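Local coordinates for protein pumilio homolog 23 (Arabidopsis thaliana, PDB 5WZK) that binds a specific sequence of 18S rRNA through pumilio repeats that pack into a right-handed superhelix, at residues 46-49 / 50-54. Numbering follows the deposited sequence.
Sequences LEET and RGREY
Thr49 and Arg52 close a type II beta turn between helix 35-47 and helix 53-58, Arg52 N donating to Thr49 O at 3.0 Å. The overlapping type I turn, Glu47 to Arg50, is closed by Arg50 N on Glu47 O. Arg50 folds back along Glu47 (NH1 to CG, 4.1 Å), carboxylate and guanidinium planes 45° apart, without a salt bridge. With chi1 at 78°, the Thr49 hydroxyl sits between its own N and carbonyl carbon and reaches back to Leu46 O (OG1 to O, 2.7 Å) in the carbonyl plane; Thr49 N shares that acceptor. Glu53, bent at chi2 (85°), lays CG and its carboxylate against Thr49 O and crosses the Thr49 side chain at about a right angle, while OE2 accepts Gly51 N at 3.1 Å from above the carboxylate plane. With an alanine at Glu53, Gly51 N would probably lose this acceptor and Thr49 O its cover from that side chain. Arg52, at the N-cap position, directs NE and NH2 to Glu48 O in two weak bonds of 3.5 Å each; NH1 is hydrogen-bonded to Thr17 of helix 15-29. Most of the connection falls in Pumilio repeat 1: Leu46 packs on helix 62-70, Thr49 reaches Phe21 and Phe81, and Arg50 and Glu53 touch Asn84 of helix 75-85.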
ATOM      1  N   LEU A  46      32.154  17.492  13.623  1.00 39.48           N
ATOM      2  CA  LEU A  46      31.115  17.292  14.627  1.00 39.49           C
ATOM      3  C   LEU A  46      31.532  17.857  15.983  1.00 43.36           C
ATOM      4  O   LEU A  46      30.722  18.490  16.668  1.00 45.75           O
ATOM      5  CB  LEU A  46      30.762  15.809  14.728  1.00 38.22           C
ATOM      6  CG  LEU A  46      30.039  15.245  13.504  1.00 45.14           C
ATOM      7  CD1 LEU A  46      29.787  13.754  13.653  1.00 43.82           C
ATOM      8  CD2 LEU A  46      28.730  15.969  13.249  1.00 43.98           C
ATOM      9  N   GLU A  47      32.806  17.688  16.363  1.00 40.28           N
ATOM     10  CA  GLU A  47      33.302  18.287  17.603  1.00 49.09           C
ATOM     11  C   GLU A  47      32.998  19.778  17.684  1.00 51.29           C
ATOM     12  O   GLU A  47      32.669  20.298  18.758  1.00 52.80           O
ATOM     13  CB  GLU A  47      34.808  18.071  17.738  1.00 61.03           C
ATOM     14  CG  GLU A  47      35.238  16.665  18.119  1.00 72.86           C
ATOM     15  CD  GLU A  47      36.723  16.597  18.454  1.00 83.02           C
ATOM     16  OE1 GLU A  47      37.235  17.532  19.119  1.00 70.03           O
ATOM     17  OE2 GLU A  47      37.380  15.614  18.041  1.00 90.60           O
ATOM     18  N   GLU A  48      33.090  20.486  16.560  1.00 44.03           N
ATOM     19  CA  GLU A  48      32.798  21.914  16.562  1.00 49.35           C
ATOM     20  C   GLU A  48      31.352  22.235  16.946  1.00 49.90           C
ATOM     21  O   GLU A  48      30.997  23.410  17.070  1.00 44.88           O
ATOM     22  CB  GLU A  48      33.126  22.520  15.195  1.00 48.98           C
ATOM     23  CG  GLU A  48      34.615  22.654  14.934  1.00 50.21           C
ATOM     24  CD  GLU A  48      35.308  23.531  15.970  1.00 58.78           C
ATOM     25  OE1 GLU A  48      34.872  24.696  16.164  1.00 54.29           O
ATOM     26  OE2 GLU A  48      36.279  23.043  16.594  1.00 57.57           O
ATOM     27  N   THR A  49      30.511  21.211  17.139  1.00 49.22           N
ATOM     28  CA  THR A  49      29.129  21.416  17.554  1.00 41.61           C
ATOM     29  C   THR A  49      28.910  21.192  19.038  1.00 46.61           C
ATOM     30  O   THR A  49      27.796  21.426  19.514  1.00 47.34           O
ATOM     31  CB  THR A  49      28.176  20.487  16.802  1.00 41.70           C
ATOM     32  OG1 THR A  49      28.257  19.176  17.373  1.00 42.28           O
ATOM     33  CG2 THR A  49      28.518  20.426  15.321  1.00 44.50           C
ATOM     34  N   ARG A  50      29.924  20.727  19.771  1.00 53.83           N
ATOM     35  CA  ARG A  50      29.769  20.470  21.200  1.00 47.24           C
ATOM     36  C   ARG A  50      29.289  21.722  21.924  1.00 43.56           C
ATOM     37  O   ARG A  50      29.928  22.776  21.856  1.00 36.64           O
ATOM     38  CB  ARG A  50      31.088  19.990  21.794  1.00 46.70           C
ATOM     39  CG  ARG A  50      31.093  18.529  22.200  1.00 61.49           C
ATOM     40  CD  ARG A  50      31.265  17.599  20.987  1.00 74.12           C
ATOM     41  NE  ARG A  50      31.209  16.178  21.358  1.00 83.59           N
ATOM     42  CZ  ARG A  50      32.264  15.448  21.730  1.00 93.38           C
ATOM     43  NH1 ARG A  50      33.479  15.993  21.783  1.00 83.47           N
ATOM     44  NH2 ARG A  50      32.107  14.166  22.059  1.00 83.40           N
ATOM     45  N   GLY A  51      28.148  21.607  22.601  1.00 40.45           N
ATOM     46  CA  GLY A  51      27.609  22.700  23.371  1.00 32.97           C
ATOM     47  C   GLY A  51      26.788  23.705  22.600  1.00 38.14           C
ATOM     48  O   GLY A  51      26.287  24.665  23.200  1.00 45.74           O
ATOM     49  N   ARG A  52      26.645  23.547  21.294  1.00 35.78           N
ATOM     50  CA  ARG A  52      25.686  24.349  20.555  1.00 40.45           C
ATOM     51  C   ARG A  52      24.998  23.487  19.516  1.00 38.73           C
ATOM     52  O   ARG A  52      24.778  23.903  18.371  1.00 38.57           O
ATOM     53  CB  ARG A  52      26.345  25.574  19.929  1.00 42.91           C
ATOM     54  CG  ARG A  52      27.776  25.358  19.572  1.00 42.88           C
ATOM     55  CD  ARG A  52      28.394  26.645  19.078  1.00 57.75           C
ATOM     56  NE  ARG A  52      29.610  26.366  18.327  1.00 65.20           N
ATOM     57  CZ  ARG A  52      30.156  27.213  17.467  1.00 71.94           C
ATOM     58  NH1 ARG A  52      29.575  28.391  17.262  1.00 78.68           N
ATOM     59  NH2 ARG A  52      31.267  26.876  16.814  1.00 71.86           N
ATOM     60  N   GLU A  53      24.656  22.264  19.916  1.00 34.86           N
ATOM     61  CA  GLU A  53      23.985  21.350  19.010  1.00 34.58           C
ATOM     62  C   GLU A  53      22.639  21.902  18.572  1.00 36.99           C
ATOM     63  O   GLU A  53      22.258  21.770  17.402  1.00 35.56           O
ATOM     64  CB  GLU A  53      23.817  19.990  19.676  1.00 35.57           C
ATOM     65  CG  GLU A  53      25.110  19.262  19.925  1.00 37.26           C
ATOM     66  CD  GLU A  53      25.777  19.675  21.214  1.00 45.78           C
ATOM     67  OE1 GLU A  53      25.347  20.691  21.806  1.00 40.29           O
ATOM     68  OE2 GLU A  53      26.731  18.975  21.631  1.00 52.68           O
ATOM     69  N   TYR A  54      21.902  22.535  19.489  1.00 39.00           N
ATOM     70  CA  TYR A  54      20.601  23.062  19.100  1.00 34.05           C
ATOM     71  C   TYR A  54      20.767  24.185  18.089  1.00 32.89           C
ATOM     72  O   TYR A  54      20.084  24.208  17.061  1.00 35.49           O
ATOM     73  CB  TYR A  54      19.798  23.539  20.321  1.00 34.88           C
ATOM     74  CG  TYR A  54      18.485  24.144  19.896  1.00 31.11           C
ATOM     75  CD1 TYR A  54      17.417  23.339  19.550  1.00 34.58           C
ATOM     76  CD2 TYR A  54      18.332  25.520  19.773  1.00 36.85           C
ATOM     77  CE1 TYR A  54      16.219  23.884  19.113  1.00 34.36           C
ATOM     78  CE2 TYR A  54      17.129  26.083  19.334  1.00 28.96           C
ATOM     79  CZ  TYR A  54      16.079  25.258  19.004  1.00 33.66           C
ATOM     80  OH  TYR A  54      14.878  25.785  18.565  1.00 28.68           O
TER